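Local coordinates for cellulose biosynthesis protein BcsG (Salmonella typhimurium LT2, PDB 5OLT) that is required for cellulose biosynthesis, this chain being the zinc-binding extramembrane domain, of the alkaline phosphatase family, of a membrane protein, at residues Thr46-Gln51 / Leu324-Val329; Arg111-Gln116 / Cys130-Asn135; Pro53-Pro58 / Asp330-Thr335. All coordinates share one frame; numbering follows the deposited sequence. Where two conformers were deposited one is given.

Contact 1 of 3, residues Thr46-Gln51 / Leu324-Val329; sequences TTFPAQ and LVVRAV
Val326 of helix 318-328 meets Phe48 and Pro49 of the linker that leads from helix 27-42 to strand 60-66, so that in this extramembrane, alkaline-phosphatase-like domain an irregular chain is laid over a helix face. The contact is apolar and centres on one methyl group. Val326 CG2 stands over a face of the Phe48 ring, 3.9 Å from its centroid and 19° off the ring normal, a CH-pi contact displaced toward the rim. The same methyl lies 3.9 Å from Pro49 CD and 3.4 Å from Thr47 O, so it touches ring face, proline and peptide carbonyl at once. Its position follows from the torsion of the valine: with chi1 at 81°, CG2 is anti to the backbone N while CG1 falls between N and the carbonyl carbon. CG1 then meets Thr46 CG2 tip to tip at 3.6 Å. Thr46 and Val326 were each modelled in two conformers, and these methyl contacts describe one of them. Two further valines of 324-329 flank the ring. Val325 CG1 comes to the edge of the Phe48 ring, 4.3 Å from CE2, and Val329 CG2 also lies near the ring plane. The other methyl of Val329, CG1, lies against the ring atoms of the proline, 4.1 Å from Pro49 CD. The hydroxyl of Thr46 is hydrogen-bonded to Ser322 OG, on the helix one turn before Val326, adding a polar tie beside the hydrocarbon surface. Outside the two segments, Phe48 also packs on Leu132 and Asn135 of helix 132-138, whose Leu136 touches Val325 and Val329. Met260 of strand 259-265 touches Val325 as well, which places this piece of helix 318-328 between the linker, a second helix and the central mixed sheet.

Contact 2 of 3, residues Arg111-Gln116 / Cys130-Asn135; sequences RASCGQ and CYLFDN
The Tyr131 ring carries Arg111 CG over one face, 4.0 Å from CE2, and the phenol oxygen in turn lies over one face of the Arg111 guanidinium. The two side chains run side by side in the same direction, their planes 63° apart, so the pair is not a stack. The extended arginine chain from CG to NE follows the ring out to its hydroxyl, where NH2 is 3.2 Å from Tyr131 OH at an angle too poor for a hydrogen bond. Both groups have partners elsewhere: NH2 bonds to Asn163 O and NH1 to Gln124 O, while the tyrosine oxygen accepts from Ala126 N.

Arg111 opens a type I beta turn to Cys114, directly after helix 102-110, whose first residue, Ser102, belongs to the zinc site. Tyr131 is the N-cap residue of helix 132-138. A disulfide joins the two elements: Cys114 SG and Cys130 SG are 2.1 Å apart with a chi3 of -81°. Next to it Ser113 N donates to Cys130 O at 3.1 Å, 146° at the hydrogen, and Arg111 CA makes a CA-H...O contact with the same oxygen at 3.2 Å. Ser113 OG, hydrogen-bonded to Ser322 OG, also rests 3.6 Å from Leu132 CD1; Asn135 ND2, close by, donates to Glu129 O.

Contact 3 of 3, residues Pro53-Pro58 / Asp330-Thr335; sequences PPDAQP and DGKLFT
Asp330 O receives the backbone N-H of Gln57 at 2.8 Å in a nearly straight bond, 164° at the hydrogen, and Ala56 CA approaches the same oxygen at 3.3 Å as a CA-H...O contact. The exchange is returned one residue on, where Gly331 CA points its hydrogen at Gln57 O, also 3.3 Å away. Gly331 has positive phi as the chain leaves helix 318-328, and its lack of a side chain lets the Gln57 carbonyl come this close. The Gln57 side chain, bent at chi2, crosses Thr335, and its NE2 donates to Asp55 O from above the carbonyl plane. Asp330 turns its carboxylate forward along its own chain: chi1 of 65° sets CG between N and the carbonyl carbon, and OD1 accepts from Lys332 N in an Asx turn, met from above the carboxylate plane.

Lys332, extended beyond CG, passes Pro53 CG and crosses Asp55 at about a right angle. There NZ forms a salt bridge, 3.0 Å from Asp55 OD1 and 3.1 Å from Asp55 OD2, each hydrogen bond weak. The backbone bond is thus the well-directed link between these surface loops, whereas the lysine probably contributes mainly charge attraction.

Overall arrangement
From the N terminus, the linker after helix 27-42 supplies the first segments of contact 1 and, a few residues later, contact 3. Both wait some 270 residues for their partners, which lie on helix 318-328 and in the loop behind it. The segments come in the same order in both halves, so the two long loops cross. Contact 2 closes a short loop nested within both, joining the end of helix 102-110 to the start of helix 132-138. It touches contact 1, notably through Thr46 N and Ser113 O, 2.8 Å apart and probably hydrogen-bonded. Contacts 1 and 3 meet through Ala328 and Leu333, whereas contacts 2 and 3 stay about 10 Å apart at their nearest atoms.

Contact 1 of 3, residues Thr46-Gln51 / Leu324-Val329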
loop_
_atom_site.group_PDB
_atom_site.type_symbol
_atom_site.label_atom_id
_atom_site.label_comp_id
_atom_site.label_asym_id
_atom_site.label_seq_id
_atom_site.Cartn_x
_atom_site.Cartn_y
_atom_site.Cartn_z
ATOM N N THR A 46 3.449 13.573 -6.601
ATOM C CA THR A 46 4.441 12.999 -7.495
ATOM C C THR A 46 4.254 13.649 -8.846
ATOM O O THR A 46 3.172 13.699 -9.389
ATOM C CB THR A 46 4.193 11.507 -7.642
ATOM O OG1 THR A 46 4.099 10.957 -6.339
ATOM C CG2 THR A 46 5.316 10.857 -8.416
ATOM N N THR A 47 5.323 14.125 -9.428
ATOM C CA THR A 47 5.152 14.609 -10.815
ATOM C C THR A 47 5.549 13.529 -11.811
ATOM O O THR A 47 6.694 13.076 -11.807
ATOM C CB THR A 47 5.914 15.905 -11.068
ATOM O OG1 THR A 47 5.382 16.898 -10.183
ATOM C CG2 THR A 47 5.709 16.383 -12.491
ATOM N N PHE A 48 4.562 13.079 -12.580
ATOM C CA PHE A 48 4.806 12.204 -13.737
ATOM C C PHE A 48 5.275 13.005 -14.949
ATOM O O PHE A 48 4.906 14.176 -15.102
ATOM C CB PHE A 48 3.570 11.369 -14.047
ATOM C CG PHE A 48 3.394 10.215 -13.106
ATOM C CD1 PHE A 48 2.860 10.411 -11.822
ATOM C CD2 PHE A 48 3.796 8.930 -13.487
ATOM C CE1 PHE A 48 2.743 9.348 -10.956
ATOM C CE2 PHE A 48 3.699 7.866 -12.610
ATOM C CZ PHE A 48 3.143 8.063 -11.338
ATOM N N PRO A 49 6.099 12.388 -15.815
ATOM C CA PRO A 49 6.478 13.100 -17.051
ATOM C C PRO A 49 5.271 13.318 -17.960
ATOM O O PRO A 49 4.288 12.560 -17.894
ATOM C CB PRO A 49 7.437 12.126 -17.736
ATOM C CG PRO A 49 7.100 10.783 -17.156
ATOM C CD PRO A 49 6.732 11.062 -15.721
ATOM N N ALA A 50 5.373 14.347 -18.819
ATOM C CA ALA A 50 4.348 14.667 -19.794
ATOM C C ALA A 50 4.101 13.519 -20.787
ATOM O O ALA A 50 2.959 13.215 -21.134
ATOM C CB ALA A 50 4.727 15.955 -20.526
ATOM N N GLN A 51 5.174 12.863 -21.218
ATOM C CA GLN A 51 5.063 11.663 -22.065
ATOM C C GLN A 51 6.323 10.857 -21.798
ATOM O O GLN A 51 7.291 11.376 -21.232
ATOM C CB GLN A 51 4.888 11.989 -23.578
ATOM C CG GLN A 51 6.096 12.632 -24.252
ATOM C CD GLN A 51 6.466 13.988 -23.667
ATOM O OE1 GLN A 51 5.642 14.904 -23.598
ATOM N NE2 GLN A 51 7.709 14.116 -23.229
ATOM N N LEU A 324 8.317 5.675 -6.099
ATOM C CA LEU A 324 9.070 4.576 -6.695
ATOM C C LEU A 324 8.558 4.237 -8.087
ATOM O O LEU A 324 9.377 3.954 -8.991
ATOM C CB LEU A 324 9.015 3.325 -5.787
ATOM C CG LEU A 324 9.925 3.414 -4.541
ATOM C CD1 LEU A 324 9.549 2.314 -3.569
ATOM C CD2 LEU A 324 11.419 3.335 -4.905
ATOM N N VAL A 325 7.235 4.308 -8.301
ATOM C CA VAL A 325 6.670 4.108 -9.633
ATOM C C VAL A 325 7.191 5.157 -10.617
ATOM O O VAL A 325 7.592 4.789 -11.731
ATOM C CB VAL A 325 5.112 4.016 -9.612
ATOM C CG1 VAL A 325 4.543 3.946 -11.043
ATOM C CG2 VAL A 325 4.679 2.788 -8.786
ATOM N N VAL A 326 7.182 6.437 -10.254
ATOM C CA VAL A 326 7.648 7.388 -11.243
ATOM C C VAL A 326 9.143 7.172 -11.542
ATOM O O VAL A 326 9.533 7.300 -12.709
ATOM C CB VAL A 326 7.270 8.822 -10.853
ATOM C CG1 VAL A 326 8.229 9.401 -9.840
ATOM C CG2 VAL A 326 7.168 9.713 -12.072
ATOM N N ARG A 327 9.940 6.776 -10.529
ATOM C CA ARG A 327 11.382 6.497 -10.744
ATOM C C ARG A 327 11.565 5.353 -11.729
ATOM O O ARG A 327 12.558 5.329 -12.479
ATOM C CB ARG A 327 12.098 6.221 -9.417
ATOM C CG ARG A 327 12.116 7.486 -8.554
ATOM C CD ARG A 327 12.843 7.271 -7.261
ATOM N NE ARG A 327 12.825 8.498 -6.451
ATOM C CZ ARG A 327 13.523 8.637 -5.322
ATOM N NH1 ARG A 327 14.316 7.661 -4.888
ATOM N NH2 ARG A 327 13.423 9.752 -4.606
ATOM N N ALA A 328 10.590 4.455 -11.800
ATOM C CA ALA A 328 10.655 3.314 -12.719
ATOM C C ALA A 328 9.935 3.511 -14.026
ATOM O O ALA A 328 10.064 2.661 -14.899
ATOM C CB ALA A 328 10.070 2.104 -12.026
ATOM N N VAL A 329 9.138 4.591 -14.157
ATOM C CA VAL A 329 8.091 4.602 -15.203
ATOM C C VAL A 329 8.600 4.573 -16.651
ATOM O O VAL A 329 7.915 4.024 -17.521
ATOM C CB VAL A 329 7.056 5.769 -14.995
ATOM C CG1 VAL A 329 7.633 7.107 -15.445
ATOM C CG2 VAL A 329 5.743 5.471 -15.693
#

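Contact 2 of 3, residues Arg111-Gln116 / Cys130-Asn135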
loop_
_atom_site.group_PDB
_atom_site.type_symbol
_atom_site.label_atom_id
_atom_site.label_comp_id
_atom_site.label_asym_id
_atom_site.label_seq_id
_atom_site.Cartn_x
_atom_site.Cartn_y
_atom_site.Cartn_z
ATOM N N ARG A 111 -5.161 6.748 -4.800
ATOM C CA ARG A 111 -4.829 8.171 -4.843
ATOM C C ARG A 111 -3.391 8.424 -4.355
ATOM O O ARG A 111 -3.063 9.495 -3.844
ATOM C CB ARG A 111 -5.849 8.988 -4.055
ATOM C CG ARG A 111 -7.247 8.935 -4.640
ATOM C CD ARG A 111 -8.186 9.845 -3.864
ATOM N NE ARG A 111 -9.542 9.677 -4.368
ATOM C CZ ARG A 111 -10.556 10.445 -3.990
ATOM N NH1 ARG A 111 -10.329 11.454 -3.137
ATOM N NH2 ARG A 111 -11.756 10.220 -4.535
ATOM N N ALA A 112 -2.482 7.441 -4.580
ATOM C CA ALA A 112 -1.131 7.521 -4.021
ATOM C C ALA A 112 -0.270 8.694 -4.539
ATOM O O ALA A 112 0.759 8.977 -3.924
ATOM C CB ALA A 112 -0.365 6.226 -4.296
ATOM N N SER A 113 -0.654 9.305 -5.688
ATOM C CA SER A 113 0.229 10.302 -6.294
ATOM C C SER A 113 0.089 11.700 -5.709
ATOM O O SER A 113 0.858 12.574 -6.096
ATOM C CB SER A 113 0.036 10.317 -7.804
ATOM O OG SER A 113 0.363 9.022 -8.359
ATOM N N CYS A 114 -0.802 11.892 -4.733
ATOM C CA CYS A 114 -0.827 13.142 -3.977
ATOM C C CYS A 114 -0.715 12.835 -2.501
ATOM O O CYS A 114 -0.899 11.691 -2.092
ATOM C CB CYS A 114 -2.144 13.878 -4.188
ATOM S SG CYS A 114 -2.288 14.526 -5.861
ATOM N N GLY A 115 -0.415 13.855 -1.697
ATOM C CA GLY A 115 -0.294 13.688 -0.269
ATOM C C GLY A 115 -1.589 13.224 0.407
ATOM O O GLY A 115 -2.671 13.122 -0.198
ATOM N N GLN A 116 -1.441 12.875 1.663
ATOM C CA GLN A 116 -2.510 12.207 2.400
ATOM C C GLN A 116 -3.696 13.140 2.700
ATOM O O GLN A 116 -3.494 14.158 3.370
ATOM C CB GLN A 116 -1.916 11.731 3.723
ATOM C CG GLN A 116 -2.936 10.953 4.548
ATOM C CD GLN A 116 -2.330 10.183 5.698
ATOM O OE1 GLN A 116 -1.249 9.621 5.565
ATOM N NE2 GLN A 116 -3.028 10.104 6.800
ATOM N N CYS A 130 -3.824 12.913 -8.947
ATOM C CA CYS A 130 -3.661 12.143 -7.723
ATOM C C CYS A 130 -3.840 10.645 -7.947
ATOM O O CYS A 130 -3.358 9.850 -7.118
ATOM C CB CYS A 130 -4.634 12.616 -6.664
ATOM S SG CYS A 130 -4.391 14.353 -6.206
ATOM N N TYR A 131 -4.485 10.265 -9.045
ATOM C CA TYR A 131 -4.851 8.871 -9.274
ATOM C C TYR A 131 -3.723 8.152 -9.973
ATOM O O TYR A 131 -3.485 8.360 -11.154
ATOM C CB TYR A 131 -6.155 8.744 -10.062
ATOM C CG TYR A 131 -7.351 9.339 -9.356
ATOM C CD1 TYR A 131 -7.590 10.720 -9.397
ATOM C CD2 TYR A 131 -8.245 8.520 -8.665
ATOM C CE1 TYR A 131 -8.700 11.271 -8.766
ATOM C CE2 TYR A 131 -9.359 9.076 -8.018
ATOM C CZ TYR A 131 -9.579 10.445 -8.113
ATOM O OH TYR A 131 -10.664 11.036 -7.480
ATOM N N LEU A 132 -3.006 7.322 -9.209
ATOM C CA LEU A 132 -1.805 6.662 -9.716
ATOM C C LEU A 132 -2.050 5.933 -11.055
ATOM O O LEU A 132 -1.232 6.057 -12.010
ATOM C CB LEU A 132 -1.314 5.663 -8.657
ATOM C CG LEU A 132 -0.143 4.746 -9.046
ATOM C CD1 LEU A 132 1.106 5.610 -9.314
ATOM C CD2 LEU A 132 0.073 3.719 -7.916
ATOM N N PHE A 133 -3.117 5.150 -11.127
ATOM C CA PHE A 133 -3.412 4.364 -12.325
ATOM C C PHE A 133 -3.827 5.245 -13.498
ATOM O O PHE A 133 -3.573 4.875 -14.652
ATOM C CB PHE A 133 -4.411 3.231 -12.038
ATOM C CG PHE A 133 -3.806 2.116 -11.235
ATOM C CD1 PHE A 133 -3.701 2.204 -9.848
ATOM C CD2 PHE A 133 -3.311 0.985 -11.880
ATOM C CE1 PHE A 133 -3.105 1.174 -9.114
ATOM C CE2 PHE A 133 -2.736 -0.058 -11.158
ATOM C CZ PHE A 133 -2.620 0.036 -9.782
ATOM N N ASP A 134 -4.416 6.416 -13.219
ATOM C CA ASP A 134 -4.728 7.349 -14.317
ATOM C C ASP A 134 -3.477 7.985 -14.870
ATOM O O ASP A 134 -3.357 8.170 -16.086
ATOM C CB ASP A 134 -5.678 8.418 -13.825
ATOM C CG ASP A 134 -7.096 7.925 -13.741
ATOM O OD1 ASP A 134 -7.417 6.846 -14.317
ATOM O OD2 ASP A 134 -7.909 8.631 -13.099
ATOM N N ASN A 135 -2.538 8.315 -13.985
ATOM C CA ASN A 135 -1.241 8.835 -14.403
ATOM C C ASN A 135 -0.570 7.811 -15.314
ATOM O O ASN A 135 0.015 8.180 -16.338
ATOM C CB ASN A 135 -0.354 9.145 -13.182
ATOM C CG ASN A 135 -0.876 10.337 -12.373
ATOM O OD1 ASN A 135 -1.480 11.269 -12.931
ATOM N ND2 ASN A 135 -0.663 10.317 -11.074
#

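Contact 3 of 3, residues Pro53-Pro58 / Asp330-Thr335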
loop_
_atom_site.group_PDB
_atom_site.type_symbol
_atom_site.label_atom_id
_atom_site.label_comp_id
_atom_site.label_asym_id
_atom_site.label_seq_id
_atom_site.Cartn_x
_atom_site.Cartn_y
_atom_site.Cartn_z
ATOM N N PRO A 53 9.800 9.058 -22.923
ATOM C CA PRO A 53 10.820 9.267 -23.971
ATOM C C PRO A 53 10.733 8.172 -25.043
ATOM O O PRO A 53 10.185 7.081 -24.781
ATOM C CB PRO A 53 12.140 9.167 -23.197
ATOM C CG PRO A 53 11.810 8.363 -21.980
ATOM C CD PRO A 53 10.421 8.791 -21.609
ATOM N N PRO A 54 11.276 8.436 -26.248
ATOM C CA PRO A 54 11.093 7.432 -27.301
ATOM C C PRO A 54 11.829 6.112 -27.024
ATOM O O PRO A 54 11.406 5.066 -27.523
ATOM C CB PRO A 54 11.622 8.143 -28.576
ATOM C CG PRO A 54 11.679 9.597 -28.218
ATOM C CD PRO A 54 11.969 9.642 -26.755
ATOM N N ASP A 55 12.870 6.165 -26.193
ATOM C CA ASP A 55 13.616 4.956 -25.792
ATOM C C ASP A 55 13.147 4.339 -24.454
ATOM O O ASP A 55 13.899 3.571 -23.810
ATOM C CB ASP A 55 15.111 5.261 -25.742
ATOM C CG ASP A 55 15.447 6.365 -24.758
ATOM O OD1 ASP A 55 14.525 7.097 -24.297
ATOM O OD2 ASP A 55 16.643 6.490 -24.429
ATOM N N ALA A 56 11.918 4.659 -24.046
ATOM C CA ALA A 56 11.344 4.055 -22.823
ATOM C C ALA A 56 11.168 2.559 -23.047
ATOM O O ALA A 56 10.953 2.092 -24.168
ATOM C CB ALA A 56 10.000 4.695 -22.474
ATOM N N GLN A 57 11.280 1.801 -21.966
ATOM C CA GLN A 57 11.151 0.351 -22.016
ATOM C C GLN A 57 9.838 -0.083 -21.378
ATOM O O GLN A 57 9.581 0.266 -20.216
ATOM C CB GLN A 57 12.325 -0.295 -21.287
ATOM C CG GLN A 57 13.665 0.094 -21.876
ATOM C CD GLN A 57 13.815 -0.378 -23.312
ATOM O OE1 GLN A 57 13.717 -1.561 -23.583
ATOM N NE2 GLN A 57 14.024 0.553 -24.234
ATOM N N PRO A 58 9.008 -0.848 -22.109
ATOM C CA PRO A 58 7.733 -1.348 -21.556
ATOM C C PRO A 58 7.982 -2.324 -20.404
ATOM O O PRO A 58 8.956 -3.082 -20.401
ATOM C CB PRO A 58 7.090 -2.100 -22.732
ATOM C CG PRO A 58 7.762 -1.569 -23.947
ATOM C CD PRO A 58 9.151 -1.236 -23.535
ATOM N N ASP A 330 9.813 5.094 -16.865
ATOM C CA ASP A 330 10.412 4.998 -18.208
ATOM C C ASP A 330 10.986 3.631 -18.520
ATOM O O ASP A 330 11.455 3.391 -19.618
ATOM C CB ASP A 330 11.417 6.133 -18.488
ATOM C CG ASP A 330 12.658 6.087 -17.600
ATOM O OD1 ASP A 330 12.935 5.050 -16.943
ATOM O OD2 ASP A 330 13.384 7.103 -17.590
ATOM N N GLY A 331 10.961 2.738 -17.531
ATOM C CA GLY A 331 11.425 1.354 -17.696
ATOM C C GLY A 331 12.934 1.200 -17.792
ATOM O O GLY A 331 13.411 0.069 -17.943
ATOM N N LYS A 332 13.684 2.297 -17.722
ATOM C CA LYS A 332 15.114 2.223 -18.027
ATOM C C LYS A 332 15.903 1.496 -16.955
ATOM O O LYS A 332 16.933 0.908 -17.246
ATOM C CB LYS A 332 15.671 3.606 -18.335
ATOM C CG LYS A 332 15.114 4.149 -19.643
ATOM C CD LYS A 332 15.672 5.540 -19.940
ATOM C CE LYS A 332 15.105 6.047 -21.243
ATOM N NZ LYS A 332 15.751 7.350 -21.562
ATOM N N LEU A 333 15.401 1.484 -15.723
ATOM C CA LEU A 333 16.133 0.754 -14.701
ATOM C C LEU A 333 16.226 -0.744 -15.052
ATOM O O LEU A 333 17.157 -1.408 -14.585
ATOM C CB LEU A 333 15.637 1.046 -13.279
ATOM C CG LEU A 333 14.244 0.664 -12.875
ATOM C CD1 LEU A 333 14.146 -0.821 -12.660
ATOM C CD2 LEU A 333 13.857 1.348 -11.568
ATOM N N PHE A 334 15.294 -1.270 -15.859
ATOM C CA PHE A 334 15.304 -2.687 -16.227
ATOM C C PHE A 334 16.412 -3.073 -17.200
ATOM O O PHE A 334 16.732 -4.241 -17.309
ATOM C CB PHE A 334 13.972 -3.139 -16.844
ATOM C CG PHE A 334 12.811 -3.120 -15.893
ATOM C CD1 PHE A 334 12.586 -4.219 -15.058
ATOM C CD2 PHE A 334 11.928 -2.012 -15.827
ATOM C CE1 PHE A 334 11.502 -4.230 -14.182
ATOM C CE2 PHE A 334 10.838 -2.019 -14.940
ATOM C CZ PHE A 334 10.638 -3.137 -14.109
ATOM N N THR A 335 16.976 -2.091 -17.900
ATOM C CA THR A 335 17.978 -2.404 -18.899
ATOM C C THR A 335 19.342 -1.802 -18.591
ATOM O O THR A 335 20.285 -1.976 -19.389
ATOM C CB THR A 335 17.494 -1.982 -20.302
ATOM O OG1 THR A 335 17.127 -0.608 -20.248
ATOM C CG2 THR A 335 16.298 -2.815 -20.735
#